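Local atomic coordinates of tRNA (uracil(54)-C(5))-methyltransferase (Pyrococcus abyssi, PDB entry 2JJQ), a protein that methylates the C5 carbon of uridine 54 in tRNA, using S-adenosyl-L-methionine as the methyl donor. Residues A[108-112]-A[389-393]; A[346-351]-A[367-373]. One frame throughout, in Å; residues are numbered along the deposited sequence.

Interaction 1. Residues A[108-112]-A[389-393]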
ATOM      1  N   LEU A 108       1.900  11.332  14.718  1.00 14.64           N
ATOM      2  CA  LEU A 108       3.346  11.401  14.450  1.00 14.71           C
ATOM      3  C   LEU A 108       4.069  12.184  15.533  1.00 14.08           C
ATOM      4  O   LEU A 108       5.177  11.798  15.947  1.00 13.37           O
ATOM      5  CB  LEU A 108       3.649  12.055  13.075  1.00 15.07           C
ATOM      6  CG  LEU A 108       3.263  11.104  11.916  1.00 16.36           C
ATOM      7  CD1 LEU A 108       3.339  11.875  10.596  1.00 17.28           C
ATOM      8  CD2 LEU A 108       4.181   9.851  11.930  1.00 17.73           C
ATOM      9  N   LYS A 109       3.499  13.302  15.933  1.00 13.92           N
ATOM     10  CA  LYS A 109       4.122  14.090  17.006  1.00 15.74           C
ATOM     11  C   LYS A 109       4.227  13.257  18.287  1.00 15.52           C
ATOM     12  O   LYS A 109       5.259  13.264  18.931  1.00 14.91           O
ATOM     13  CB  LYS A 109       3.328  15.379  17.273  1.00 15.94           C
ATOM     14  CG  LYS A 109       4.002  16.285  18.318  1.00 18.04           C
ATOM     15  CD  LYS A 109       3.328  17.677  18.350  1.00 24.42           C
ATOM     16  CE  LYS A 109       1.944  17.633  18.968  1.00 28.29           C
ATOM     17  NZ  LYS A 109       1.243  18.975  18.820  1.00 33.68           N
ATOM     18  N   ARG A 110       3.171  12.514  18.649  1.00 16.41           N
ATOM     19  CA  ARG A 110       3.204  11.573  19.816  1.00 17.23           C
ATOM     20  C   ARG A 110       4.319  10.536  19.738  1.00 16.40           C
ATOM     21  O   ARG A 110       5.054  10.297  20.716  1.00 17.92           O
ATOM     22  CB  ARG A 110       1.886  10.751  19.928  1.00 19.11           C
ATOM     23  CG  ARG A 110       0.580  11.567  20.130  1.00 23.73           C
ATOM     24  CD  ARG A 110      -0.588  10.773  20.738  1.00 28.58           C
ATOM     25  NE  ARG A 110      -1.289   9.900  19.795  1.00 32.57           N
ATOM     26  CZ  ARG A 110      -2.339  10.279  19.067  1.00 35.27           C
ATOM     27  NH1 ARG A 110      -2.781  11.539  19.162  1.00 33.69           N
ATOM     28  NH2 ARG A 110      -2.966   9.401  18.255  1.00 35.59           N
ATOM     29  N   ILE A 111       4.456   9.903  18.570  1.00 14.40           N
ATOM     30  CA  ILE A 111       5.439   8.846  18.371  1.00 14.96           C
ATOM     31  C   ILE A 111       6.889   9.339  18.240  1.00 15.37           C
ATOM     32  O   ILE A 111       7.803   8.771  18.838  1.00 14.65           O
ATOM     33  CB  ILE A 111       5.021   7.996  17.136  1.00 15.63           C
ATOM     34  CG1 ILE A 111       3.706   7.244  17.455  1.00 15.64           C
ATOM     35  CG2 ILE A 111       6.196   7.055  16.659  1.00 17.48           C
ATOM     36  CD1 ILE A 111       3.012   6.609  16.179  1.00 19.83           C
ATOM     37  N   LEU A 112       7.085  10.379  17.442  1.00 13.52           N
ATOM     38  CA  LEU A 112       8.418  10.864  17.115  1.00 15.29           C
ATOM     39  C   LEU A 112       8.915  11.953  18.080  1.00 15.55           C
ATOM     40  O   LEU A 112      10.100  12.199  18.129  1.00 15.50           O
ATOM     41  CB  LEU A 112       8.364  11.529  15.768  1.00 15.95           C
ATOM     42  CG  LEU A 112       8.655  10.708  14.499  1.00 21.10           C
ATOM     43  CD1 LEU A 112       8.801   9.256  14.715  1.00 22.65           C
ATOM     44  CD2 LEU A 112       7.745  11.080  13.335  1.00 18.75           C
ATOM     45  N   PRO A 389       5.975   4.304  11.796  1.00 17.92           N
ATOM     46  CA  PRO A 389       6.648   5.335  12.592  1.00 18.89           C
ATOM     47  C   PRO A 389       7.406   4.800  13.831  1.00 18.26           C
ATOM     48  O   PRO A 389       8.483   5.301  14.158  1.00 17.72           O
ATOM     49  CB  PRO A 389       5.483   6.223  13.028  1.00 19.64           C
ATOM     50  CG  PRO A 389       4.531   6.172  11.820  1.00 18.98           C
ATOM     51  CD  PRO A 389       4.603   4.716  11.412  1.00 17.68           C
ATOM     52  N   GLU A 390       6.818   3.841  14.547  1.00 17.29           N
ATOM     53  CA  GLU A 390       7.465   3.341  15.731  1.00 18.43           C
ATOM     54  C   GLU A 390       8.757   2.597  15.423  1.00 17.90           C
ATOM     55  O   GLU A 390       9.713   2.705  16.191  1.00 17.48           O
ATOM     56  CB  GLU A 390       6.479   2.478  16.551  1.00 20.30           C
ATOM     57  CG  GLU A 390       5.374   3.335  17.150  1.00 24.18           C
ATOM     58  CD  GLU A 390       4.467   2.590  18.126  1.00 35.28           C
ATOM     59  OE1 GLU A 390       4.357   1.335  18.045  1.00 36.56           O
ATOM     60  OE2 GLU A 390       3.841   3.294  18.959  1.00 39.48           O
ATOM     61  N   THR A 391       8.774   1.825  14.334  1.00 17.14           N
ATOM     62  CA  THR A 391      10.008   1.129  13.918  1.00 18.11           C
ATOM     63  C   THR A 391      11.053   2.123  13.425  1.00 17.33           C
ATOM     64  O   THR A 391      12.232   1.991  13.756  1.00 15.47           O
ATOM     65  CB  THR A 391       9.758   0.035  12.855  1.00 19.01           C
ATOM     66  OG1 THR A 391       9.488   0.663  11.601  1.00 28.04           O
ATOM     67  CG2 THR A 391       8.543  -0.681  13.202  1.00 16.09           C
ATOM     68  N   PHE A 392      10.621   3.127  12.654  1.00 16.22           N
ATOM     69  CA  PHE A 392      11.528   4.202  12.262  1.00 16.64           C
ATOM     70  C   PHE A 392      12.177   4.832  13.510  1.00 16.15           C
ATOM     71  O   PHE A 392      13.392   5.040  13.575  1.00 16.34           O
ATOM     72  CB  PHE A 392      10.774   5.291  11.518  1.00 16.68           C
ATOM     73  CG  PHE A 392      11.578   6.534  11.356  1.00 16.69           C
ATOM     74  CD1 PHE A 392      12.680   6.544  10.476  1.00 18.28           C
ATOM     75  CD2 PHE A 392      11.273   7.689  12.080  1.00 18.93           C
ATOM     76  CE1 PHE A 392      13.442   7.729  10.329  1.00 21.12           C
ATOM     77  CE2 PHE A 392      12.016   8.817  11.952  1.00 20.65           C
ATOM     78  CZ  PHE A 392      13.100   8.861  11.070  1.00 21.70           C
ATOM     79  N   ALA A 393      11.349   5.164  14.493  1.00 16.37           N
ATOM     80  CA  ALA A 393      11.835   5.856  15.701  1.00 16.90           C
ATOM     81  C   ALA A 393      12.878   5.017  16.424  1.00 16.97           C
ATOM     82  O   ALA A 393      13.877   5.554  16.921  1.00 16.91           O
ATOM     83  CB  ALA A 393      10.658   6.190  16.648  1.00 16.49           C
TER
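The last turn of helix 97-112, with L108, I111 and L112, packs on the first turn of helix 389-398; the short axes approach to 9.8 Å and run in nearly the same direction, 30° apart. P389 sits centrally. Its ring carbon CG meets CD2 of L108 at 3.7 Å, the two side chains crossing at about a right angle, while its CB lies 3.8 Å from CG2 of I111. That methyl is swung anti to the backbone N of I111 and reaches both P389 and the neighbouring aliphatic stem of E390, whose CG is 3.8 Å away. No hydrogen bond crosses. The contact joins helix 97-112, which runs into edge strand 117-119 of the mixed sheet of the class I-like methyltransferase fold, to helix 389-398, which packs on the same sheet; P389 follows closely on C387, the predicted nucleophile. L112 closes the other end: its CD1 enters at the edge of the F392 ring, in the ring plane and 3.9 Å from CD2, and also lies 4.1 Å from CB of A393. L108, L112 and F392 all touch L420 of strand 419-424, and F392 makes an edge-to-face ring contact with Y384.

Interaction 2. Residues A[346-351]-A[367-373]. With SAH (S-adenosyl-L-homocysteine), chain B.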
ATOM      1  N   ASP A 346      19.693  -7.576   3.529  1.00 18.43           N
ATOM      2  CA  ASP A 346      20.202  -6.552   4.403  1.00 19.96           C
ATOM      3  C   ASP A 346      21.265  -7.100   5.402  1.00 21.01           C
ATOM      4  O   ASP A 346      22.066  -6.368   5.894  1.00 20.20           O
ATOM      5  CB  ASP A 346      19.052  -5.775   5.112  1.00 20.34           C
ATOM      6  CG  ASP A 346      18.156  -6.653   6.011  1.00 20.50           C
ATOM      7  OD1 ASP A 346      18.334  -7.893   6.106  1.00 20.40           O
ATOM      8  OD2 ASP A 346      17.247  -6.073   6.659  1.00 19.91           O
ATOM      9  N   ARG A 347      21.250  -8.397   5.679  1.00 23.75           N
ATOM     10  CA  ARG A 347      22.239  -8.978   6.604  1.00 26.59           C
ATOM     11  C   ARG A 347      23.658  -8.863   6.014  1.00 27.20           C
ATOM     12  O   ARG A 347      24.648  -8.854   6.760  1.00 28.53           O
ATOM     13  CB  ARG A 347      21.901 -10.440   6.896  1.00 27.27           C
ATOM     14  CG  ARG A 347      20.447 -10.705   7.308  1.00 32.83           C
ATOM     15  CD  ARG A 347      20.134 -12.230   7.364  1.00 40.93           C
ATOM     16  NE  ARG A 347      21.362 -12.959   7.668  1.00 45.39           N
ATOM     17  CZ  ARG A 347      21.442 -13.979   8.517  1.00 51.29           C
ATOM     18  NH1 ARG A 347      20.351 -14.413   9.152  1.00 51.97           N
ATOM     19  NH2 ARG A 347      22.620 -14.573   8.729  1.00 51.81           N
ATOM     20  N   GLU A 348      23.763  -8.760   4.693  1.00 27.21           N
ATOM     21  CA  GLU A 348      25.056  -8.843   3.998  1.00 28.54           C
ATOM     22  C   GLU A 348      25.467  -7.646   3.143  1.00 27.56           C
ATOM     23  O   GLU A 348      26.661  -7.509   2.809  1.00 28.94           O
ATOM     24  CB  GLU A 348      25.089 -10.088   3.097  1.00 29.52           C
ATOM     25  CG  GLU A 348      24.230  -9.970   1.819  1.00 36.20           C
ATOM     26  CD  GLU A 348      23.769 -11.353   1.268  1.00 43.25           C
ATOM     27  OE1 GLU A 348      24.522 -12.345   1.512  1.00 45.12           O
ATOM     28  OE2 GLU A 348      22.677 -11.443   0.610  1.00 39.16           O
ATOM     29  N   VAL A 349      24.513  -6.795   2.752  1.00 24.85           N
ATOM     30  CA  VAL A 349      24.808  -5.705   1.802  1.00 24.30           C
ATOM     31  C   VAL A 349      25.870  -4.765   2.327  1.00 23.23           C
ATOM     32  O   VAL A 349      25.842  -4.357   3.484  1.00 23.24           O
ATOM     33  CB  VAL A 349      23.535  -4.877   1.443  1.00 23.30           C
ATOM     34  CG1 VAL A 349      23.004  -4.172   2.675  1.00 25.04           C
ATOM     35  CG2 VAL A 349      23.828  -3.826   0.341  1.00 24.50           C
ATOM     36  N   SER A 350      26.811  -4.412   1.459  1.00 23.53           N
ATOM     37  CA  SER A 350      27.800  -3.380   1.770  1.00 22.90           C
ATOM     38  C   SER A 350      27.254  -1.985   1.491  1.00 22.98           C
ATOM     39  O   SER A 350      26.609  -1.746   0.461  1.00 22.45           O
ATOM     40  CB  SER A 350      29.084  -3.600   0.955  1.00 23.25           C
ATOM     41  OG  SER A 350      29.882  -2.451   1.013  1.00 23.74           O
ATOM     42  N   VAL A 351      27.547  -1.065   2.390  1.00 21.62           N
ATOM     43  CA  VAL A 351      27.168   0.328   2.227  1.00 21.10           C
ATOM     44  C   VAL A 351      28.388   1.183   1.992  1.00 20.36           C
ATOM     45  O   VAL A 351      28.332   2.393   2.043  1.00 20.63           O
ATOM     46  CB  VAL A 351      26.363   0.803   3.467  1.00 20.65           C
ATOM     47  CG1 VAL A 351      25.002   0.148   3.445  1.00 20.54           C
ATOM     48  CG2 VAL A 351      27.034   0.398   4.761  1.00 23.37           C
ATOM     49  N   HIS A 367      17.902  -4.481   9.522  1.00 18.17           N
ATOM     50  CA  HIS A 367      18.691  -5.502  10.233  1.00 20.07           C
ATOM     51  C   HIS A 367      19.787  -4.833  11.074  1.00 20.82           C
ATOM     52  O   HIS A 367      20.481  -3.936  10.592  1.00 20.04           O
ATOM     53  CB  HIS A 367      19.389  -6.423   9.259  1.00 20.09           C
ATOM     54  CG  HIS A 367      19.894  -7.681   9.899  1.00 23.42           C
ATOM     55  ND1 HIS A 367      20.983  -7.702  10.741  1.00 26.49           N
ATOM     56  CD2 HIS A 367      19.445  -8.956   9.834  1.00 26.59           C
ATOM     57  CE1 HIS A 367      21.198  -8.938  11.154  1.00 28.27           C
ATOM     58  NE2 HIS A 367      20.263  -9.716  10.639  1.00 26.70           N
ATOM     59  N   PRO A 368      19.971  -5.282  12.338  1.00 21.25           N
ATOM     60  CA  PRO A 368      21.076  -4.760  13.179  1.00 21.60           C
ATOM     61  C   PRO A 368      22.450  -4.708  12.515  1.00 20.35           C
ATOM     62  O   PRO A 368      23.209  -3.744  12.738  1.00 21.71           O
ATOM     63  CB  PRO A 368      21.062  -5.733  14.378  1.00 22.79           C
ATOM     64  CG  PRO A 368      19.553  -6.019  14.544  1.00 21.51           C
ATOM     65  CD  PRO A 368      19.097  -6.208  13.091  1.00 22.05           C
ATOM     66  N   ARG A 369      22.787  -5.704  11.709  1.00 20.49           N
ATOM     67  CA  ARG A 369      24.068  -5.713  10.987  1.00 21.54           C
ATOM     68  C   ARG A 369      24.181  -4.564   9.979  1.00 20.69           C
ATOM     69  O   ARG A 369      25.246  -4.013   9.760  1.00 21.24           O
ATOM     70  CB  ARG A 369      24.315  -7.043  10.263  1.00 22.22           C
ATOM     71  CG  ARG A 369      24.747  -8.161  11.218  1.00 30.56           C
ATOM     72  CD  ARG A 369      24.901  -9.531  10.558  1.00 37.79           C
ATOM     73  NE  ARG A 369      25.432 -10.483  11.536  1.00 44.59           N
ATOM     74  CZ  ARG A 369      25.421 -11.807  11.385  1.00 49.66           C
ATOM     75  NH1 ARG A 369      24.884 -12.352  10.287  1.00 49.35           N
ATOM     76  NH2 ARG A 369      25.944 -12.591  12.337  1.00 50.16           N
ATOM     77  N   LEU A 370      23.073  -4.235   9.340  1.00 19.57           N
ATOM     78  CA  LEU A 370      23.054  -3.113   8.399  1.00 18.58           C
ATOM     79  C   LEU A 370      23.231  -1.817   9.202  1.00 18.77           C
ATOM     80  O   LEU A 370      23.966  -0.924   8.776  1.00 17.05           O
ATOM     81  CB  LEU A 370      21.708  -3.100   7.647  1.00 18.33           C
ATOM     82  CG  LEU A 370      21.519  -1.876   6.746  1.00 17.15           C
ATOM     83  CD1 LEU A 370      22.678  -1.687   5.747  1.00 18.25           C
ATOM     84  CD2 LEU A 370      20.149  -2.028   5.992  1.00 15.93           C
ATOM     85  N   VAL A 371      22.547  -1.682  10.349  1.00 19.09           N
ATOM     86  CA  VAL A 371      22.798  -0.488  11.174  1.00 20.48           C
ATOM     87  C   VAL A 371      24.257  -0.327  11.629  1.00 20.31           C
ATOM     88  O   VAL A 371      24.830   0.773  11.546  1.00 18.02           O
ATOM     89  CB  VAL A 371      21.703  -0.111  12.263  1.00 21.52           C
ATOM     90  CG1 VAL A 371      20.363  -0.927  12.217  1.00 21.30           C
ATOM     91  CG2 VAL A 371      22.251   0.427  13.604  1.00 22.46           C
ATOM     92  N   LYS A 372      24.870  -1.438  12.025  1.00 20.35           N
ATOM     93  CA  LYS A 372      26.319  -1.405  12.328  1.00 21.67           C
ATOM     94  C   LYS A 372      27.163  -0.919  11.151  1.00 21.59           C
ATOM     95  O   LYS A 372      28.090  -0.082  11.305  1.00 20.93           O
ATOM     96  CB  LYS A 372      26.803  -2.791  12.752  1.00 22.55           C
ATOM     97  CG  LYS A 372      26.165  -3.267  14.070  1.00 27.12           C
ATOM     98  CD  LYS A 372      26.878  -4.465  14.657  1.00 32.23           C
ATOM     99  CE  LYS A 372      26.239  -4.915  15.980  1.00 37.83           C
ATOM    100  NZ  LYS A 372      27.125  -5.933  16.665  1.00 40.33           N
ATOM    101  N   ARG A 373      26.845  -1.437   9.959  1.00 21.18           N
ATOM    102  CA  ARG A 373      27.596  -1.108   8.762  1.00 20.72           C
ATOM    103  C   ARG A 373      27.428   0.367   8.413  1.00 19.36           C
ATOM    104  O   ARG A 373      28.397   1.044   8.066  1.00 19.79           O
ATOM    105  CB  ARG A 373      27.173  -1.997   7.609  1.00 21.30           C
ATOM    106  CG  ARG A 373      27.721  -3.408   7.717  1.00 25.61           C
ATOM    107  CD  ARG A 373      27.257  -4.245   6.541  1.00 29.37           C
ATOM    108  NE  ARG A 373      28.057  -5.453   6.542  1.00 35.02           N
ATOM    109  CZ  ARG A 373      27.557  -6.663   6.735  1.00 37.76           C
ATOM    110  NH1 ARG A 373      26.243  -6.814   6.896  1.00 36.80           N
ATOM    111  NH2 ARG A 373      28.370  -7.722   6.742  1.00 38.20           N
TER
HETATM  112  N   SAH B1406      11.312   0.795  -2.085  1.00 21.75           N
HETATM  113  CA  SAH B1406      10.379  -0.292  -2.530  1.00 23.85           C
HETATM  114  CB  SAH B1406       9.542  -0.812  -1.363  1.00 22.33           C
HETATM  115  CG  SAH B1406      10.368  -1.509  -0.305  1.00 22.54           C
HETATM  116  SD  SAH B1406       9.262  -2.621   0.579  1.00 23.82           S
HETATM  117  C   SAH B1406       9.430   0.298  -3.547  1.00 25.26           C
HETATM  118  O   SAH B1406       8.657  -0.389  -4.234  1.00 26.29           O
HETATM  119  OXT SAH B1406       9.402   1.513  -3.677  1.00 26.66           O
HETATM  120  C5' SAH B1406      10.493  -3.450   1.553  1.00 19.92           C
HETATM  121  C4' SAH B1406      11.369  -4.341   0.654  1.00 18.67           C
HETATM  122  O4' SAH B1406      12.275  -5.164   1.435  1.00 18.29           O
HETATM  123  C3' SAH B1406      10.587  -5.326  -0.215  1.00 19.19           C
HETATM  124  O3' SAH B1406      10.844  -5.021  -1.601  1.00 18.55           O
HETATM  125  C2' SAH B1406      11.116  -6.719   0.210  1.00 18.26           C
HETATM  126  O2' SAH B1406      11.264  -7.675  -0.844  1.00 15.10           O
HETATM  127  C1' SAH B1406      12.480  -6.419   0.758  1.00 17.31           C
HETATM  128  N9  SAH B1406      12.976  -7.220   1.871  1.00 19.79           N
HETATM  129  C8  SAH B1406      12.272  -7.753   2.898  1.00 18.96           C
HETATM  130  N7  SAH B1406      13.140  -8.314   3.783  1.00 20.01           N
HETATM  131  C5  SAH B1406      14.390  -8.106   3.339  1.00 20.24           C
HETATM  132  C6  SAH B1406      15.761  -8.422   3.792  1.00 21.71           C
HETATM  133  N6  SAH B1406      15.900  -9.111   4.951  1.00 23.21           N
HETATM  134  N1  SAH B1406      16.800  -8.004   2.998  1.00 20.51           N
HETATM  135  C2  SAH B1406      16.618  -7.323   1.845  1.00 22.22           C
HETATM  136  N3  SAH B1406      15.395  -7.026   1.383  1.00 16.59           N
HETATM  137  C4  SAH B1406      14.288  -7.373   2.081  1.00 20.62           C
HETATM  138  O   HOH W   1      24.468  -5.165   5.694  1.00 31.61           O
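D346 and H367 meet with carboxylate and imidazole planes 76° apart, the acid approaching the start of helix 368-377. Its CG lies between the backbone N and the carbonyl carbon (chi1 61°), which brings OD2 to 3.3 Å from the backbone N of H367, a weak hydrogen bond; OD2 is also bonded to the hydroxyl of Y298. The same residue reads the adenine of S-adenosyl-L-homocysteine: its backbone N donates to N1 at 3.0 Å, nearly straight at 167°, and OD1 accepts a weak bond from N6. H367 is the N-cap of the helix, its ND1 taking the N-H of R369 in the ring plane at 2.9 Å. CB of R347 lies over one face of this ring, offset toward the rim, in a CH-pi contact; CG comes to 3.2 Å from CD2, a tight approach, beyond the ring's outline. Farther out the R347 and R369 guanidinium groups stand steeply to each other, NH2 of the former 3.5 Å from NH1 of the latter. R373, extended from CG to NE, reaches back along the loop; its NH1 donates to O of R347 at 2.6 Å. That oxygen lies close to the guanidinium plane, whereas NH1 sits well above the plane of the R347 carbonyl. One water accepts from that NH1 and donates to O of D346 and of V349. On the apolar side, CD1 of L370 touches V349 CG1 and V351 CG1, the latter at 3.8 Å. R373 and its water thus satisfy three carbonyls of a loop without regular structure, while D346 links the adenine to the helix start; the two close arginines probably repel each other, a cost that solvent would probably moderate, both side chains being exposed.

In the fold
Both contacts involve helices beside the eight-stranded mixed sheet of the catalytic domain, their centres 22 Å apart and their nearest atoms about 9 Å apart, without touching. Along the chain, 108-112 comes first, then 346-351 and 367-373, and finally 389-393, so interaction 1 brackets interaction 2. Helix 368-377 leads through strand 381-386 into helix 389-398, connecting the two regions. Interaction 2 contributes D346 to the adenine end of the cofactor pocket, whereas interaction 1 lies near the predicted catalytic residues C387 and E419 and sets helix 97-112, which leads into edge strand 117-119, against a helix packed on the same sheet.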